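Local coordinates for protein ethylbenzene dehydrogenase alpha-subunit (PDB 2IVF) that is the large molybdopterin-binding subunit of a molybdenum enzyme and holds two guanine dinucleotide pterin cofactors, a molybdenum atom and an iron/sulfur cluster, at residues L816-Y821 with H944-Y949; V541-P546 with Y954-G959; G575-E580 with P940-L945. All blocks are in the same frame, centred on the assembly; numbering follows the deposited sequence.

Contact 1 (L816-Y821 with H944-Y949)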
# COMPACT_ATOMS: atom_id res chain seq x y z
N LEU A 816 -17.68 -34.50 2.49
CA LEU A 816 -18.76 -34.05 1.59
C LEU A 816 -19.12 -35.22 0.70
O LEU A 816 -18.39 -35.56 -0.22
CB LEU A 816 -18.36 -32.83 0.77
CG LEU A 816 -17.84 -31.67 1.64
CD1 LEU A 816 -17.23 -30.55 0.79
CD2 LEU A 816 -18.95 -31.09 2.52
N ASP A 817 -20.23 -35.85 1.02
CA ASP A 817 -20.59 -37.15 0.40
C ASP A 817 -21.51 -37.01 -0.82
O ASP A 817 -22.14 -37.96 -1.23
CB ASP A 817 -21.11 -38.13 1.44
CG ASP A 817 -22.54 -37.84 1.89
OD1 ASP A 817 -22.99 -36.66 1.85
OD2 ASP A 817 -23.23 -38.81 2.27
N HIS A 818 -21.51 -35.82 -1.40
CA HIS A 818 -22.19 -35.47 -2.63
C HIS A 818 -21.47 -36.20 -3.76
O HIS A 818 -20.24 -36.23 -3.80
CB HIS A 818 -22.09 -33.94 -2.78
CG HIS A 818 -22.83 -33.36 -3.95
ND1 HIS A 818 -22.41 -33.53 -5.25
CD2 HIS A 818 -23.92 -32.57 -4.00
CE1 HIS A 818 -23.25 -32.90 -6.06
NE2 HIS A 818 -24.18 -32.31 -5.32
N ASP A 819 -22.24 -36.75 -4.70
CA ASP A 819 -21.70 -37.54 -5.83
C ASP A 819 -20.56 -36.90 -6.58
O ASP A 819 -19.58 -37.56 -6.89
CB ASP A 819 -22.83 -37.88 -6.81
CG ASP A 819 -23.84 -38.86 -6.21
OD1 ASP A 819 -23.49 -39.58 -5.25
OD2 ASP A 819 -24.97 -38.94 -6.75
N TRP A 820 -20.67 -35.60 -6.86
CA TRP A 820 -19.61 -34.90 -7.58
C TRP A 820 -18.30 -34.93 -6.81
O TRP A 820 -17.22 -35.11 -7.39
CB TRP A 820 -19.99 -33.45 -7.83
CG TRP A 820 -21.05 -33.24 -8.87
CD1 TRP A 820 -21.99 -34.09 -9.28
CD2 TRP A 820 -21.32 -31.99 -9.51
NE1 TRP A 820 -22.81 -33.48 -10.22
CE2 TRP A 820 -22.41 -32.18 -10.36
CE3 TRP A 820 -20.71 -30.74 -9.46
CZ2 TRP A 820 -22.91 -31.16 -11.17
CZ3 TRP A 820 -21.20 -29.73 -10.25
CH2 TRP A 820 -22.29 -29.94 -11.08
N TYR A 821 -18.37 -34.68 -5.51
CA TYR A 821 -17.19 -34.73 -4.65
C TYR A 821 -16.58 -36.11 -4.46
O TYR A 821 -15.35 -36.29 -4.55
CB TYR A 821 -17.48 -34.07 -3.29
CG TYR A 821 -17.50 -32.57 -3.42
CD1 TYR A 821 -18.54 -31.93 -4.09
CD2 TYR A 821 -16.48 -31.78 -2.88
CE1 TYR A 821 -18.57 -30.57 -4.22
CE2 TYR A 821 -16.50 -30.46 -3.01
CZ TYR A 821 -17.52 -29.85 -3.68
OH TYR A 821 -17.50 -28.51 -3.78
N HIS A 944 -17.97 -26.19 -7.84
CA HIS A 944 -18.77 -25.12 -7.26
C HIS A 944 -20.04 -24.76 -8.00
O HIS A 944 -20.72 -23.84 -7.59
CB HIS A 944 -17.91 -23.91 -6.97
CG HIS A 944 -16.78 -24.21 -6.04
ND1 HIS A 944 -15.90 -23.24 -5.61
CD2 HIS A 944 -16.43 -25.35 -5.40
CE1 HIS A 944 -15.00 -23.79 -4.82
NE2 HIS A 944 -15.32 -25.07 -4.64
N LEU A 945 -20.41 -25.56 -9.01
CA LEU A 945 -21.71 -25.53 -9.63
C LEU A 945 -22.64 -26.48 -8.89
O LEU A 945 -23.82 -26.51 -9.16
CB LEU A 945 -21.59 -25.93 -11.10
CG LEU A 945 -20.88 -24.88 -11.99
CD1 LEU A 945 -20.33 -25.52 -13.26
CD2 LEU A 945 -21.84 -23.71 -12.30
N ALA A 946 -22.12 -27.24 -7.94
CA ALA A 946 -22.91 -28.29 -7.30
C ALA A 946 -24.06 -27.71 -6.51
O ALA A 946 -23.93 -26.70 -5.88
CB ALA A 946 -22.04 -29.17 -6.40
N GLY A 947 -25.19 -28.42 -6.53
CA GLY A 947 -26.29 -28.14 -5.63
C GLY A 947 -26.72 -29.44 -4.98
O GLY A 947 -25.95 -30.40 -4.91
N GLY A 948 -27.95 -29.48 -4.50
CA GLY A 948 -28.51 -30.69 -3.89
C GLY A 948 -27.77 -31.07 -2.63
O GLY A 948 -27.60 -32.25 -2.34
N TYR A 949 -27.29 -30.07 -1.89
CA TYR A 949 -26.62 -30.29 -0.63
C TYR A 949 -26.74 -29.02 0.19
O TYR A 949 -26.49 -27.93 -0.31
CB TYR A 949 -25.14 -30.57 -0.87
CG TYR A 949 -24.47 -31.54 0.04
CD1 TYR A 949 -24.87 -32.86 0.07
CD2 TYR A 949 -23.38 -31.15 0.84
CE1 TYR A 949 -24.25 -33.76 0.85
CE2 TYR A 949 -22.73 -32.07 1.64
CZ TYR A 949 -23.19 -33.38 1.64
OH TYR A 949 -22.61 -34.32 2.38
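H818 and Y949 meet in an offset edge-to-face pair, with ring planes 82° apart and centroids 5.8 Å from each other. The imidazole edge points at the phenol face, and H818 CB lies over that same ring, 4.3 Å from its centroid. H818 NE2 donates to G947 O at 2.6 Å, close to the ring plane and nearly in line with the carbonyl, but bent at the hydrogen (132°). H818 CG is anti to the backbone N (chi1 -176°), which carries the ring out to the 944-949 segment. At the far end of the phenol, Y949 OH donates to D817 OD1; the modelled 2.4 Å is shorter than expected, and the exact length is doubtful. A946 fills the angle between two rings: its CB lies off-centre over H818 and 3.7 Å from W820 CE3.

The second shell fixes these groups. W820 N donates to H818 ND1 at 3.1 Å, so H818 caps the start of helix 819-824. D817 OD2 accepts from F342 N, and W820 NE1 binds E580 OE2. Y949 also stacks on H808.

With ND1 accepting and NE2 donating, both nitrogens fix the imidazole rotation. This is consistent with a neutral histidine protonated at NE2.

Contact 2 (V541-P546 with Y954-G959); sequences VGLVPP and YYFMNG
L543 lies over one face of the F956 ring. Its CD1 is 3.9 Å from the ring centroid and 20° off the ring normal, a CH-pi contact. The methyl sits toward the rim, with CD1 of L543 only 3.6 Å from CD1 of F956. The second methyl, L543 CD2, reaches F956 CE1 at 3.9 Å, so both branches of the leucine touch the ring. On the opposite face, M957 CG sits over the centre of the ring. The phenyl is therefore held between a leucine and a methionine. F956 CG is anti to the backbone N (chi1 178°), which brings the ring end closer to L543 than its CB direction alone would suggest.

Y954 meets the chain just after L543, at V544 and P545. P545 CD touches Y954 CE2 at 3.6 Å, and the two side chains run at a slant to each other. The phenol points its OH at the backbone, 3.7 Å from V544 C. L543 O lies at the ring edge, near its plane. The polar end of Y954 is bound by D216, whose OD2 also takes the backbone N of M957.

The 954-959 segment is folded tightly. Y955 to N958 form a type II beta turn, with N958 N donating to Y955 O at 2.8 Å. N958 ND2 adds a bond to F956 O at 2.7 Å, with the donor tilted 24° from the carbonyl plane.

Strand 543-544 pairs in parallel with strand 214-215, and F204 and T538 also touch L543. The contact is thus a buried, mainly apolar junction between this small sheet and a turn of the long segment before strand 969-975, in a subunit of the molybdopterin oxidoreductase family.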
# COMPACT_ATOMS: atom_id res chain seq x y z
N VAL A 541 -33.33 -9.30 -6.34
CA VAL A 541 -32.75 -7.99 -6.61
C VAL A 541 -31.73 -7.98 -7.76
O VAL A 541 -31.04 -6.97 -7.95
CB VAL A 541 -32.12 -7.37 -5.33
CG1 VAL A 541 -33.16 -7.41 -4.15
CG2 VAL A 541 -30.86 -8.10 -4.96
N GLY A 542 -31.60 -9.10 -8.49
CA GLY A 542 -30.75 -9.15 -9.72
C GLY A 542 -29.25 -9.34 -9.51
O GLY A 542 -28.44 -9.06 -10.42
N LEU A 543 -28.87 -9.81 -8.32
CA LEU A 543 -27.49 -10.13 -8.02
C LEU A 543 -27.29 -11.57 -8.46
O LEU A 543 -28.01 -12.47 -8.02
CB LEU A 543 -27.21 -10.00 -6.54
CG LEU A 543 -27.21 -8.56 -6.04
CD1 LEU A 543 -27.37 -8.50 -4.54
CD2 LEU A 543 -25.93 -7.84 -6.48
N VAL A 544 -26.31 -11.77 -9.34
CA VAL A 544 -26.20 -13.02 -10.09
C VAL A 544 -24.74 -13.52 -10.06
O VAL A 544 -23.81 -12.71 -10.00
CB VAL A 544 -26.73 -12.83 -11.56
CG1 VAL A 544 -28.13 -12.22 -11.52
CG2 VAL A 544 -25.79 -11.92 -12.35
N PRO A 545 -24.54 -14.85 -10.06
CA PRO A 545 -23.17 -15.41 -10.16
C PRO A 545 -22.48 -14.90 -11.41
O PRO A 545 -23.07 -15.03 -12.48
CB PRO A 545 -23.41 -16.93 -10.27
CG PRO A 545 -24.88 -17.09 -10.60
CD PRO A 545 -25.56 -15.91 -9.97
N PRO A 546 -21.31 -14.26 -11.28
CA PRO A 546 -20.60 -13.67 -12.45
C PRO A 546 -20.05 -14.65 -13.50
O PRO A 546 -19.96 -14.28 -14.69
CB PRO A 546 -19.50 -12.83 -11.79
CG PRO A 546 -19.30 -13.46 -10.48
CD PRO A 546 -20.59 -14.00 -10.03
N TYR A 954 -25.97 -20.67 -3.39
CA TYR A 954 -25.59 -19.32 -3.70
C TYR A 954 -26.57 -18.34 -3.09
O TYR A 954 -27.79 -18.47 -3.23
CB TYR A 954 -25.50 -19.09 -5.23
CG TYR A 954 -25.30 -17.62 -5.56
CD1 TYR A 954 -24.12 -16.98 -5.21
CD2 TYR A 954 -26.31 -16.86 -6.13
CE1 TYR A 954 -23.92 -15.60 -5.48
CE2 TYR A 954 -26.11 -15.49 -6.42
CZ TYR A 954 -24.94 -14.88 -6.07
OH TYR A 954 -24.73 -13.53 -6.32
N TYR A 955 -26.01 -17.35 -2.42
CA TYR A 955 -26.72 -16.11 -2.14
C TYR A 955 -25.60 -15.06 -2.17
O TYR A 955 -24.44 -15.42 -2.33
CB TYR A 955 -27.46 -16.16 -0.81
CG TYR A 955 -26.58 -16.49 0.38
CD1 TYR A 955 -25.88 -15.49 1.04
CD2 TYR A 955 -26.48 -17.80 0.89
CE1 TYR A 955 -25.08 -15.77 2.15
CE2 TYR A 955 -25.65 -18.07 2.02
CZ TYR A 955 -24.97 -17.05 2.65
OH TYR A 955 -24.15 -17.27 3.77
N PHE A 956 -25.96 -13.80 -2.02
CA PHE A 956 -25.08 -12.68 -2.34
C PHE A 956 -23.72 -12.85 -1.63
O PHE A 956 -23.67 -13.10 -0.42
CB PHE A 956 -25.77 -11.38 -1.96
CG PHE A 956 -24.93 -10.13 -2.19
CD1 PHE A 956 -24.23 -9.94 -3.38
CD2 PHE A 956 -24.91 -9.12 -1.24
CE1 PHE A 956 -23.48 -8.77 -3.59
CE2 PHE A 956 -24.16 -7.96 -1.45
CZ PHE A 956 -23.45 -7.80 -2.63
N MET A 957 -22.66 -12.71 -2.43
CA MET A 957 -21.26 -12.85 -2.04
C MET A 957 -20.80 -14.25 -1.66
O MET A 957 -19.61 -14.46 -1.35
CB MET A 957 -20.93 -11.87 -0.91
CG MET A 957 -21.28 -10.45 -1.26
SD MET A 957 -20.85 -9.31 0.05
CE MET A 957 -21.69 -10.16 1.36
N ASN A 958 -21.71 -15.22 -1.70
CA ASN A 958 -21.45 -16.53 -1.15
C ASN A 958 -21.86 -17.63 -2.11
O ASN A 958 -23.02 -17.85 -2.35
CB ASN A 958 -22.24 -16.73 0.14
CG ASN A 958 -21.74 -15.86 1.25
OD1 ASN A 958 -21.00 -16.32 2.12
ND2 ASN A 958 -22.12 -14.58 1.22
N GLY A 959 -20.89 -18.34 -2.65
CA GLY A 959 -21.19 -19.52 -3.45
C GLY A 959 -21.11 -19.21 -4.92
O GLY A 959 -20.82 -18.09 -5.31

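Contact 3 (G575-E580 with P940-L945)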
# COMPACT_ATOMS: atom_id res chain seq x y z
N GLY A 575 -18.42 -26.46 -18.42
CA GLY A 575 -19.72 -26.32 -19.09
C GLY A 575 -20.60 -27.55 -19.08
O GLY A 575 -21.84 -27.46 -19.09
N ALA A 576 -19.94 -28.71 -19.10
CA ALA A 576 -20.61 -29.99 -18.94
C ALA A 576 -21.20 -30.14 -17.53
O ALA A 576 -22.33 -30.58 -17.38
CB ALA A 576 -19.64 -31.11 -19.24
N TYR A 577 -20.43 -29.77 -16.52
CA TYR A 577 -20.95 -29.68 -15.17
C TYR A 577 -22.09 -28.66 -15.07
O TYR A 577 -23.11 -28.92 -14.43
CB TYR A 577 -19.84 -29.31 -14.19
CG TYR A 577 -18.97 -30.48 -13.73
CD1 TYR A 577 -19.44 -31.37 -12.76
CD2 TYR A 577 -17.69 -30.66 -14.22
CE1 TYR A 577 -18.62 -32.43 -12.29
CE2 TYR A 577 -16.87 -31.72 -13.77
CZ TYR A 577 -17.33 -32.61 -12.80
OH TYR A 577 -16.52 -33.67 -12.38
N LEU A 578 -21.94 -27.50 -15.72
CA LEU A 578 -23.02 -26.50 -15.76
C LEU A 578 -24.32 -27.06 -16.33
O LEU A 578 -25.40 -26.88 -15.75
CB LEU A 578 -22.58 -25.29 -16.59
CG LEU A 578 -23.57 -24.13 -16.78
CD1 LEU A 578 -24.02 -23.54 -15.47
CD2 LEU A 578 -22.91 -23.08 -17.63
N ASP A 579 -24.22 -27.72 -17.48
CA ASP A 579 -25.40 -28.32 -18.09
C ASP A 579 -26.08 -29.30 -17.16
O ASP A 579 -27.30 -29.36 -17.12
CB ASP A 579 -25.04 -29.03 -19.40
CG ASP A 579 -24.90 -28.06 -20.56
OD1 ASP A 579 -24.94 -26.81 -20.34
OD2 ASP A 579 -24.73 -28.56 -21.69
N GLU A 580 -25.29 -30.11 -16.45
CA GLU A 580 -25.82 -31.09 -15.52
C GLU A 580 -26.51 -30.38 -14.36
O GLU A 580 -27.59 -30.75 -13.92
CB GLU A 580 -24.69 -31.98 -15.00
CG GLU A 580 -25.20 -33.13 -14.18
CD GLU A 580 -24.13 -33.82 -13.38
OE1 GLU A 580 -22.94 -33.73 -13.75
OE2 GLU A 580 -24.48 -34.47 -12.39
N PRO A 940 -13.06 -21.33 -13.52
CA PRO A 940 -13.82 -21.53 -12.31
C PRO A 940 -13.84 -22.99 -11.93
O PRO A 940 -13.91 -23.85 -12.81
CB PRO A 940 -15.23 -21.07 -12.70
CG PRO A 940 -15.12 -20.44 -14.01
CD PRO A 940 -13.94 -21.07 -14.66
N LYS A 941 -13.85 -23.27 -10.63
CA LYS A 941 -13.85 -24.65 -10.15
C LYS A 941 -15.21 -25.27 -10.39
O LYS A 941 -16.20 -24.83 -9.82
CB LYS A 941 -13.43 -24.74 -8.65
CG LYS A 941 -13.37 -26.20 -8.18
CD LYS A 941 -12.41 -26.40 -7.04
CE LYS A 941 -12.52 -27.79 -6.45
NZ LYS A 941 -11.41 -28.04 -5.46
N PRO A 942 -15.29 -26.25 -11.31
CA PRO A 942 -16.59 -26.78 -11.69
C PRO A 942 -17.42 -27.37 -10.54
O PRO A 942 -18.65 -27.37 -10.63
CB PRO A 942 -16.25 -27.87 -12.69
CG PRO A 942 -15.00 -27.50 -13.23
CD PRO A 942 -14.22 -26.90 -12.07
N LEU A 943 -16.75 -27.88 -9.48
CA LEU A 943 -17.46 -28.51 -8.37
C LEU A 943 -18.31 -27.46 -7.65
O LEU A 943 -19.28 -27.78 -6.99
CB LEU A 943 -16.49 -29.15 -7.37
CG LEU A 943 -15.73 -30.37 -7.87
CD1 LEU A 943 -14.90 -30.93 -6.70
CD2 LEU A 943 -16.69 -31.37 -8.43
N HIS A 944 -17.97 -26.19 -7.84
CA HIS A 944 -18.77 -25.12 -7.26
C HIS A 944 -20.04 -24.76 -8.00
O HIS A 944 -20.72 -23.84 -7.59
CB HIS A 944 -17.91 -23.91 -6.97
CG HIS A 944 -16.78 -24.21 -6.04
ND1 HIS A 944 -15.90 -23.24 -5.61
CD2 HIS A 944 -16.43 -25.35 -5.40
CE1 HIS A 944 -15.00 -23.79 -4.82
NE2 HIS A 944 -15.32 -25.07 -4.64
N LEU A 945 -20.41 -25.56 -9.01
CA LEU A 945 -21.71 -25.53 -9.63
C LEU A 945 -22.64 -26.48 -8.89
O LEU A 945 -23.82 -26.51 -9.16
CB LEU A 945 -21.59 -25.93 -11.10
CG LEU A 945 -20.88 -24.88 -11.99
CD1 LEU A 945 -20.33 -25.52 -13.26
CD2 LEU A 945 -21.84 -23.71 -12.30
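P942 CB is a small bump against the CG-CD2 side of Y577, approached obliquely. It lies 3.5 Å from Y577 CD2 and 3.9 Å from Y577 CG. The same CB also touches the stem of the tyrosine, at Y577 CB. L943 adds a looser contact farther out, with CD2 4.4 Å from Y577 CE1.

L945 is the second bump. Its two methyls divide over the surface of helix 574-583. CD1 settles into the hollow between Y577 and L578: it is 3.9 Å from Y577 CB and 3.5 Å from the backbone N of L578. CD2 turns to the side chain of L578, 3.9 Å from its CD1. L578 CG is anti to the backbone N (chi1 179°), which brings its CD1 against L945 CD2, the two side chains crossing at a slant.

The short 3-10 segment 942-945 brings P942 and L945 out on the side facing the helix. L945 N donates to P942 O at 3.0 Å and closes this turn. M548, Y551 and Y552 of helix 546-553 also touch L578, while M548 and F574 also cover L945. Y577 meets W820 edge to face and has a cation-pi contact with K572.

The contact between the two segments is apolar and buried, made by methyls, a proline ring and an aromatic ring. Nearby, E580 bridges K572 and K584, and K941 NZ binds D455 and E826. Fit of shape and removal of apolar surface from water therefore probably account for most of the attraction here.

In the fold
From the N terminus, segment 541-546 follows helix 526-540, and contact 2 closes the longest loop by packing it against 954-959. Segment 575-580 on helix 574-583 comes next and meets 940-945 in contact 3. Last is 816-821, leading into helix 819-824, which meets 944-949 in contact 1. The loops of contacts 1 and 3 both lie within that of contact 2. Contacts 1 and 3 share H944 and L945, and their centres are about 11 Å apart. Contact 2 touches neither. Together they tie three separate regions to the long connection between strands 915-917 and 969-975.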